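Local structure of DUF1116 domain-containing protein (Enterococcus faecalis, 3CLQ) at residues B[125-130]-B[240-245]; B[36-41]-B[113-118]; B[20-25]-B[365-370]. The protein is of unknown function but is probably related to the AllG subunit of oxamate carbamoyltransferase, an enzyme of anaerobic allantoin breakdown. All coordinates share one frame; numbering follows the deposited sequence.

How the contacts relate
From the N terminus, helix 6-23 ends in 20-25, strand 26-33 follows, and 36-41 lies just beyond it. Contact 2 closes the first loop when strand 114-120 returns beside 36-41. The next strand, 126-130, pairs antiparallel with 114-120 and opens contact 1, which closes on helix 234-247; contacts 1 and 2 are therefore in series, about 11 Å apart between centres. Contact 3 spans both, bringing strand 363-369 back to helix 6-23. Contact 1 touches each of the others: Thr129 and Ala127 bond to strand 114-120, and Leu245 packs on Ile21. Together they tie one antiparallel sheet to helix 234-247, and the N-terminal helix to a second sheet.

Contact 1 (B[125-130]-B[240-245]); sequences NTAFTN and AAKCAL
A buried strand-on-helix contact, Asn125 and Ala127 against Lys242 and Cys243, seats the start of strand 126-130 and the residue before it on helix 234-247; its centre is about 9 Å from the centre of the chain. One hydrogen bond crosses it. Asn125 ND2 donates to Cys243 O at 3.2 Å, almost straight (170° at the hydrogen), and the acceptor lies practically in the amide plane. The donor arrives in the carbonyl plane on a lone pair, so both flat groups are used in their preferred directions. A chi1 of 66° swings the Asn125 amide toward the helix. Its other end, OD1, accepts from Asn120 ND2, and the two bonds together should fix its rotation. Beside this bond the packing is apolar: Ala127 CB rests on Lys242 CG at 3.6 Å and on Cys243 CB at 4.0 Å. The small methyl lets the backbones approach to 5.1 Å between Ala127 CA and Cys243 CA. Lys242 offers only the base of its chain; a bend at chi2 (60°) helps lead the rest away, and NZ forms a salt bridge with Asp246. Thr129 OG1 bonds to Pro235 O, Ala127 pairs with Ile118 of strand 114-120, and helix 309-313 packs against Ala241, Ala244 and Leu245.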
loop_
_atom_site.group_PDB
_atom_site.type_symbol
_atom_site.label_atom_id
_atom_site.label_comp_id
_atom_site.label_asym_id
_atom_site.label_seq_id
_atom_site.Cartn_x
_atom_site.Cartn_y
_atom_site.Cartn_z
ATOM N N ASN B 125 25.656 -4.962 12.158
ATOM C CA ASN B 125 26.013 -6.006 11.210
ATOM C C ASN B 125 25.350 -5.735 9.868
ATOM O O ASN B 125 24.337 -5.041 9.787
ATOM C CB ASN B 125 25.645 -7.385 11.735
ATOM C CG ASN B 125 24.144 -7.569 11.866
ATOM O OD1 ASN B 125 23.518 -6.986 12.760
ATOM N ND2 ASN B 125 23.551 -8.387 10.978
ATOM N N THR B 126 25.935 -6.282 8.808
ATOM C CA THR B 126 25.439 -6.041 7.455
ATOM C C THR B 126 24.900 -7.328 6.812
ATOM O O THR B 126 25.447 -8.410 7.015
ATOM C CB THR B 126 26.571 -5.487 6.547
ATOM O OG1 THR B 126 27.156 -4.326 7.136
ATOM C CG2 THR B 126 26.033 -5.131 5.190
ATOM N N ALA B 127 23.835 -7.206 6.027
ATOM C CA ALA B 127 23.403 -8.319 5.189
ATOM C C ALA B 127 23.349 -7.860 3.744
ATOM O O ALA B 127 23.433 -6.661 3.474
ATOM C CB ALA B 127 22.074 -8.823 5.619
ATOM N N PHE B 128 23.202 -8.812 2.826
ATOM C CA PHE B 128 23.160 -8.518 1.400
ATOM C C PHE B 128 22.140 -9.415 0.691
ATOM O O PHE B 128 21.952 -10.576 1.093
ATOM C CB PHE B 128 24.529 -8.833 0.789
ATOM C CG PHE B 128 25.694 -8.164 1.476
ATOM C CD1 PHE B 128 26.067 -6.859 1.141
ATOM C CD2 PHE B 128 26.440 -8.849 2.425
ATOM C CE1 PHE B 128 27.162 -6.252 1.758
ATOM C CE2 PHE B 128 27.523 -8.233 3.058
ATOM C CZ PHE B 128 27.884 -6.930 2.723
ATOM N N THR B 129 21.507 -8.900 -0.364
ATOM C CA THR B 129 20.757 -9.732 -1.328
ATOM C C THR B 129 20.818 -9.108 -2.679
ATOM O O THR B 129 20.977 -7.904 -2.785
ATOM C CB THR B 129 19.234 -9.912 -1.051
ATOM O OG1 THR B 129 18.709 -8.848 -0.233
ATOM C CG2 THR B 129 18.967 -11.221 -0.404
ATOM N N ASN B 130 20.652 -9.921 -3.714
ATOM C CA ASN B 130 20.623 -9.410 -5.072
ATOM C C ASN B 130 19.283 -8.753 -5.321
ATOM O O ASN B 130 18.420 -8.718 -4.436
ATOM C CB ASN B 130 20.794 -10.529 -6.083
ATOM C CG ASN B 130 19.585 -11.409 -6.141
ATOM O OD1 ASN B 130 18.528 -11.040 -5.636
ATOM N ND2 ASN B 130 19.732 -12.597 -6.728
ATOM N N ALA B 240 16.343 -7.463 4.968
ATOM C CA ALA B 240 15.960 -6.885 6.231
ATOM C C ALA B 240 15.936 -7.962 7.290
ATOM O O ALA B 240 16.621 -7.849 8.309
ATOM C CB ALA B 240 14.600 -6.274 6.116
ATOM N N ALA B 241 15.148 -9.005 7.041
ATOM C CA ALA B 241 15.026 -10.115 7.996
ATOM C C ALA B 241 16.385 -10.771 8.316
ATOM O O ALA B 241 16.686 -11.091 9.475
ATOM C CB ALA B 241 14.027 -11.148 7.499
ATOM N N LYS B 242 17.193 -10.969 7.278
ATOM C CA LYS B 242 18.494 -11.584 7.459
ATOM C C LYS B 242 19.338 -10.730 8.387
ATOM O O LYS B 242 20.051 -11.233 9.272
ATOM C CB LYS B 242 19.190 -11.724 6.120
ATOM C CG LYS B 242 20.651 -12.092 6.236
ATOM C CD LYS B 242 20.862 -13.408 6.956
ATOM C CE LYS B 242 22.180 -14.021 6.552
ATOM N NZ LYS B 242 22.607 -15.102 7.518
ATOM N N CYS B 243 19.246 -9.425 8.174
ATOM C CA CYS B 243 19.965 -8.471 8.985
ATOM C C CYS B 243 19.526 -8.522 10.454
ATOM O O CYS B 243 20.372 -8.568 11.337
ATOM C CB CYS B 243 19.796 -7.081 8.405
ATOM S SG CYS B 243 20.548 -5.762 9.379
ATOM N N ALA B 244 18.222 -8.528 10.714
ATOM C CA ALA B 244 17.723 -8.681 12.083
ATOM C C ALA B 244 18.061 -10.053 12.694
ATOM O O ALA B 244 18.688 -10.143 13.753
ATOM C CB ALA B 244 16.235 -8.449 12.119
ATOM N N LEU B 245 17.650 -11.124 12.024
ATOM C CA LEU B 245 17.962 -12.474 12.473
ATOM C C LEU B 245 19.446 -12.724 12.850
ATOM O O LEU B 245 19.744 -13.237 13.936
ATOM C CB LEU B 245 17.497 -13.484 11.446
ATOM C CG LEU B 245 16.105 -14.094 11.649
ATOM C CD1 LEU B 245 15.581 -13.739 13.017
ATOM C CD2 LEU B 245 15.135 -13.683 10.572
#

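Contact 2 (B[36-41]-B[113-118]); sequences NVMPDM and MYVHII
Val37 and Val115 share one torsional setting, chi1 -58° and -72°: in each, CG1 stands anti to the carbonyl carbon and CG2 falls between that carbon and the backbone N. It is the two CG2 methyls that meet, Val37 CG2 to Val115 CG2 at 4.1 Å, the side chains running alongside each other and pointing opposite ways. Val37 CG2 also faces Ile117 CG1 at 4.4 Å, the isoleucine bringing its chain in from two residues further along the same strand. Val115 turns its other branch to selenomethionine Met38, whose SE lies 4.3 Å from Val115 CG1. No hydrogen bond crosses; these are van der Waals contacts at relaxed distances, with 8.1 Å between Val37 CA and Ile117 CA. In the fold, the short, weakly bonded helix 34-37 and the loop after it lie over one face of an antiparallel sheet, in which 114-120 runs between strands 126-130 and 26-33. Phe128 of strand 126-130 shares this face and touches Val37, Met38, Pro39 and Ile117. Val115 is held in the sheet by a backbone bond with Asp32. On the loop side Met38 also packs on His99 and Ala101, and Pro39 O accepts a hydrogen bond from His99 ND1.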
loop_
_atom_site.group_PDB
_atom_site.type_symbol
_atom_site.label_atom_id
_atom_site.label_comp_id
_atom_site.label_asym_id
_atom_site.label_seq_id
_atom_site.Cartn_x
_atom_site.Cartn_y
_atom_site.Cartn_z
ATOM N N ASN B 36 32.598 -6.374 -4.708
ATOM C CA ASN B 36 33.141 -5.184 -4.044
ATOM C C ASN B 36 32.814 -5.083 -2.560
ATOM O O ASN B 36 33.509 -4.379 -1.836
ATOM C CB ASN B 36 32.657 -3.888 -4.702
ATOM C CG ASN B 36 33.142 -3.725 -6.112
ATOM O OD1 ASN B 36 34.127 -4.335 -6.516
ATOM N ND2 ASN B 36 32.445 -2.892 -6.881
ATOM N N VAL B 37 31.749 -5.734 -2.098
ATOM C CA VAL B 37 31.293 -5.445 -0.741
ATOM C C VAL B 37 31.026 -6.640 0.170
ATOM O O VAL B 37 30.968 -6.486 1.386
ATOM C CB VAL B 37 30.063 -4.526 -0.756
ATOM C CG1 VAL B 37 30.388 -3.230 -1.469
ATOM C CG2 VAL B 37 28.895 -5.216 -1.420
HETATM N N MSE B 38 30.865 -7.824 -0.401
HETATM C CA MSE B 38 30.520 -9.007 0.395
HETATM C C MSE B 38 31.746 -9.671 1.009
HETATM O O MSE B 38 32.836 -9.552 0.467
HETATM C CB MSE B 38 29.738 -9.999 -0.457
HETATM C CG MSE B 38 28.456 -9.386 -1.013
HETATM SE SE MSE B 38 27.085 -10.727 -1.407
HETATM C CE MSE B 38 27.801 -12.176 -0.317
ATOM N N PRO B 39 31.558 -10.386 2.142
ATOM C CA PRO B 39 32.653 -11.092 2.830
ATOM C C PRO B 39 33.124 -12.321 2.049
ATOM O O PRO B 39 32.298 -13.043 1.492
ATOM C CB PRO B 39 32.018 -11.543 4.162
ATOM C CG PRO B 39 30.647 -10.963 4.210
ATOM C CD PRO B 39 30.261 -10.595 2.815
ATOM N N ASP B 40 34.442 -12.534 2.018
ATOM C CA ASP B 40 35.076 -13.715 1.402
ATOM C C ASP B 40 34.612 -13.995 -0.023
ATOM O O ASP B 40 34.327 -15.126 -0.379
ATOM C CB ASP B 40 34.864 -14.966 2.264
ATOM C CG ASP B 40 34.971 -14.679 3.747
ATOM O OD1 ASP B 40 33.918 -14.716 4.443
ATOM O OD2 ASP B 40 36.103 -14.409 4.208
HETATM N N MSE B 41 34.538 -12.961 -0.839
HETATM C CA MSE B 41 34.233 -13.147 -2.247
HETATM C C MSE B 41 35.505 -13.325 -3.090
HETATM O O MSE B 41 36.531 -12.697 -2.841
HETATM C CB MSE B 41 33.461 -11.938 -2.759
HETATM C CG MSE B 41 32.581 -12.239 -3.943
HETATM SE SE MSE B 41 31.001 -13.221 -3.386
HETATM C CE MSE B 41 30.000 -13.222 -5.070
HETATM N N MSE B 113 26.845 -9.328 -10.067
HETATM C CA MSE B 113 25.487 -8.907 -9.801
HETATM C C MSE B 113 25.515 -7.822 -8.746
HETATM O O MSE B 113 26.399 -7.814 -7.890
HETATM C CB MSE B 113 24.638 -10.076 -9.338
HETATM C CG MSE B 113 24.368 -11.028 -10.457
HETATM SE SE MSE B 113 23.577 -12.688 -9.841
HETATM C CE MSE B 113 24.589 -13.873 -11.006
ATOM N N TYR B 114 24.560 -6.898 -8.821
ATOM C CA TYR B 114 24.434 -5.876 -7.801
ATOM C C TYR B 114 23.628 -6.426 -6.643
ATOM O O TYR B 114 22.702 -7.207 -6.856
ATOM C CB TYR B 114 23.784 -4.627 -8.382
ATOM C CG TYR B 114 24.809 -3.684 -8.901
ATOM C CD1 TYR B 114 25.416 -3.905 -10.137
ATOM C CD2 TYR B 114 25.222 -2.599 -8.143
ATOM C CE1 TYR B 114 26.418 -3.042 -10.615
ATOM C CE2 TYR B 114 26.205 -1.729 -8.609
ATOM C CZ TYR B 114 26.801 -1.964 -9.840
ATOM O OH TYR B 114 27.773 -1.121 -10.295
ATOM N N VAL B 115 24.002 -6.037 -5.425
ATOM C CA VAL B 115 23.270 -6.424 -4.212
ATOM C C VAL B 115 22.863 -5.201 -3.379
ATOM O O VAL B 115 23.536 -4.180 -3.449
ATOM C CB VAL B 115 24.097 -7.405 -3.321
ATOM C CG1 VAL B 115 24.176 -8.773 -3.960
ATOM C CG2 VAL B 115 25.506 -6.860 -3.038
ATOM N N HIS B 116 21.754 -5.305 -2.625
ATOM C CA HIS B 116 21.391 -4.319 -1.579
ATOM C C HIS B 116 22.439 -4.369 -0.484
ATOM O O HIS B 116 22.842 -5.449 -0.075
ATOM C CB HIS B 116 20.084 -4.680 -0.859
ATOM C CG HIS B 116 18.896 -4.826 -1.747
ATOM N ND1 HIS B 116 18.816 -5.785 -2.734
ATOM C CD2 HIS B 116 17.704 -4.188 -1.745
ATOM C CE1 HIS B 116 17.640 -5.692 -3.334
ATOM N NE2 HIS B 116 16.948 -4.733 -2.752
ATOM N N ILE B 117 22.867 -3.228 0.025
ATOM C CA ILE B 117 23.700 -3.267 1.205
ATOM C C ILE B 117 22.875 -2.741 2.363
ATOM O O ILE B 117 22.514 -1.559 2.378
ATOM C CB ILE B 117 24.914 -2.390 1.061
ATOM C CG1 ILE B 117 25.560 -2.609 -0.298
ATOM C CG2 ILE B 117 25.887 -2.702 2.156
ATOM C CD1 ILE B 117 26.230 -1.361 -0.838
ATOM N N ILE B 118 22.592 -3.616 3.321
ATOM C CA ILE B 118 21.667 -3.334 4.405
ATOM C C ILE B 118 22.417 -3.447 5.715
ATOM O O ILE B 118 23.035 -4.461 5.981
ATOM C CB ILE B 118 20.496 -4.356 4.397
ATOM C CG1 ILE B 118 19.622 -4.172 3.164
ATOM C CG2 ILE B 118 19.623 -4.211 5.626
ATOM C CD1 ILE B 118 18.698 -5.327 2.947
#

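Contact 3 (B[20-25]-B[365-370]); sequences RIIQSK and IPTGID
Apolar contact carries this junction: Ile21 CG2 meets Thr367 CG2, methyl to methyl, at 3.7 Å. The first torsion of Ile21 (chi1 -59°) leaves CG2, anti to the backbone N, as the branch that reaches the threonine. One residue on, Ile22 sends its longer branch to the same threonine, and CG1 comes to 4.3 Å from Thr367 OG1, a distance of packing alone. That hydroxyl is bonded instead to Lys350 O on the adjoining strand, so its polar atom is satisfied within the sheet, and the threonine's methyl is the part that faces Ile21. The arrangement is the last full turn of helix 6-23 laid against strand 363-369, the central strand of a three-stranded antiparallel sheet. Val18, a turn earlier in helix 6-23, touches Thr367 as well. No hydrogen bond crosses the contact; those nearby belong to one side or the other. Arg20 O takes two donors as the helix ends, Ser24 N at 2.8 Å and Ser24 OG at 3.0 Å, the hydroxyl approaching from above the carbonyl plane, 54° out of it. Ser24 OG is also linked to Asn120 ND2. Just past 365-369, Asp370 is the N-cap of helix 371-377, its OD2 accepting from Leu372 N and bonding with Thr255 OG1.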
loop_
_atom_site.group_PDB
_atom_site.type_symbol
_atom_site.label_atom_id
_atom_site.label_comp_id
_atom_site.label_asym_id
_atom_site.label_seq_id
_atom_site.Cartn_x
_atom_site.Cartn_y
_atom_site.Cartn_z
ATOM N N ARG B 20 17.421 -8.946 20.495
ATOM C CA ARG B 20 18.235 -8.426 19.423
ATOM C C ARG B 20 17.392 -8.344 18.159
ATOM O O ARG B 20 17.251 -7.280 17.572
ATOM C CB ARG B 20 19.481 -9.247 19.207
ATOM C CG ARG B 20 20.443 -9.188 20.371
ATOM C CD ARG B 20 21.818 -9.582 19.912
ATOM N NE ARG B 20 22.805 -8.663 20.456
ATOM C CZ ARG B 20 23.914 -8.268 19.834
ATOM N NH1 ARG B 20 24.213 -8.693 18.610
ATOM N NH2 ARG B 20 24.729 -7.435 20.454
ATOM N N ILE B 21 16.774 -9.447 17.791
ATOM C CA ILE B 21 15.962 -9.518 16.598
ATOM C C ILE B 21 14.947 -8.390 16.551
ATOM O O ILE B 21 14.883 -7.637 15.579
ATOM C CB ILE B 21 15.264 -10.881 16.565
ATOM C CG1 ILE B 21 16.318 -11.989 16.561
ATOM C CG2 ILE B 21 14.280 -11.004 15.388
ATOM C CD1 ILE B 21 15.761 -13.388 16.879
ATOM N N ILE B 22 14.166 -8.250 17.614
ATOM C CA ILE B 22 13.100 -7.236 17.635
ATOM C C ILE B 22 13.656 -5.828 17.520
ATOM O O ILE B 22 13.105 -4.990 16.802
ATOM C CB ILE B 22 12.261 -7.341 18.923
ATOM C CG1 ILE B 22 11.300 -8.527 18.845
ATOM C CG2 ILE B 22 11.509 -6.033 19.217
ATOM C CD1 ILE B 22 10.781 -8.953 20.201
ATOM N N GLN B 23 14.749 -5.553 18.223
ATOM C CA GLN B 23 15.307 -4.205 18.222
ATOM C C GLN B 23 16.286 -3.878 17.090
ATOM O O GLN B 23 16.692 -2.727 16.950
ATOM C CB GLN B 23 15.964 -3.919 19.557
ATOM C CG GLN B 23 14.999 -4.033 20.685
ATOM C CD GLN B 23 15.611 -3.651 22.010
ATOM O OE1 GLN B 23 14.894 -3.383 22.971
ATOM N NE2 GLN B 23 16.935 -3.623 22.073
ATOM N N SER B 24 16.710 -4.875 16.318
ATOM C CA SER B 24 17.480 -4.583 15.128
ATOM C C SER B 24 16.726 -3.594 14.280
ATOM O O SER B 24 15.498 -3.595 14.256
ATOM C CB SER B 24 17.703 -5.823 14.312
ATOM O OG SER B 24 18.611 -6.656 14.978
ATOM N N LYS B 25 17.465 -2.755 13.570
ATOM C CA LYS B 25 16.858 -1.774 12.717
ATOM C C LYS B 25 17.649 -1.710 11.427
ATOM O O LYS B 25 18.535 -0.887 11.270
ATOM C CB LYS B 25 16.822 -0.423 13.423
ATOM C CG LYS B 25 15.490 0.281 13.316
ATOM C CD LYS B 25 15.131 1.056 14.603
ATOM C CE LYS B 25 15.737 2.437 14.639
ATOM N NZ LYS B 25 15.509 3.235 13.385
ATOM N N ILE B 365 3.925 -9.175 15.351
ATOM C CA ILE B 365 4.202 -10.408 14.655
ATOM C C ILE B 365 4.885 -11.416 15.598
ATOM O O ILE B 365 5.563 -11.006 16.544
ATOM C CB ILE B 365 5.045 -10.135 13.453
ATOM C CG1 ILE B 365 6.254 -9.285 13.853
ATOM C CG2 ILE B 365 4.222 -9.387 12.455
ATOM C CD1 ILE B 365 7.350 -9.239 12.795
ATOM N N PRO B 366 4.691 -12.729 15.359
ATOM C CA PRO B 366 5.253 -13.717 16.284
ATOM C C PRO B 366 6.714 -13.961 15.998
ATOM O O PRO B 366 7.066 -14.449 14.923
ATOM C CB PRO B 366 4.441 -14.975 16.014
ATOM C CG PRO B 366 3.808 -14.772 14.654
ATOM C CD PRO B 366 3.981 -13.349 14.226
ATOM N N THR B 367 7.560 -13.625 16.967
ATOM C CA THR B 367 9.004 -13.653 16.763
ATOM C C THR B 367 9.742 -14.683 17.614
ATOM O O THR B 367 9.485 -14.805 18.812
ATOM C CB THR B 367 9.611 -12.315 17.160
ATOM O OG1 THR B 367 8.619 -11.299 17.051
ATOM C CG2 THR B 367 10.781 -11.987 16.289
ATOM N N GLY B 368 10.706 -15.369 16.993
ATOM C CA GLY B 368 11.623 -16.223 17.712
ATOM C C GLY B 368 11.088 -17.626 17.823
ATOM O O GLY B 368 10.702 -18.068 18.909
ATOM N N ILE B 369 11.052 -18.303 16.676
ATOM C CA ILE B 369 10.737 -19.721 16.591
ATOM C C ILE B 369 11.684 -20.487 17.466
ATOM O O ILE B 369 12.896 -20.467 17.237
ATOM C CB ILE B 369 10.921 -20.272 15.165
ATOM C CG1 ILE B 369 9.893 -19.629 14.226
ATOM C CG2 ILE B 369 10.734 -21.752 15.184
ATOM C CD1 ILE B 369 10.327 -19.520 12.789
ATOM N N ASP B 370 11.123 -21.165 18.456
ATOM C CA ASP B 370 11.888 -21.801 19.485
ATOM C C ASP B 370 11.843 -23.313 19.283
ATOM O O ASP B 370 10.784 -23.951 19.401
ATOM C CB ASP B 370 11.309 -21.407 20.838
ATOM C CG ASP B 370 11.903 -22.194 21.984
ATOM O OD1 ASP B 370 11.782 -21.724 23.134
ATOM O OD2 ASP B 370 12.493 -23.284 21.756
#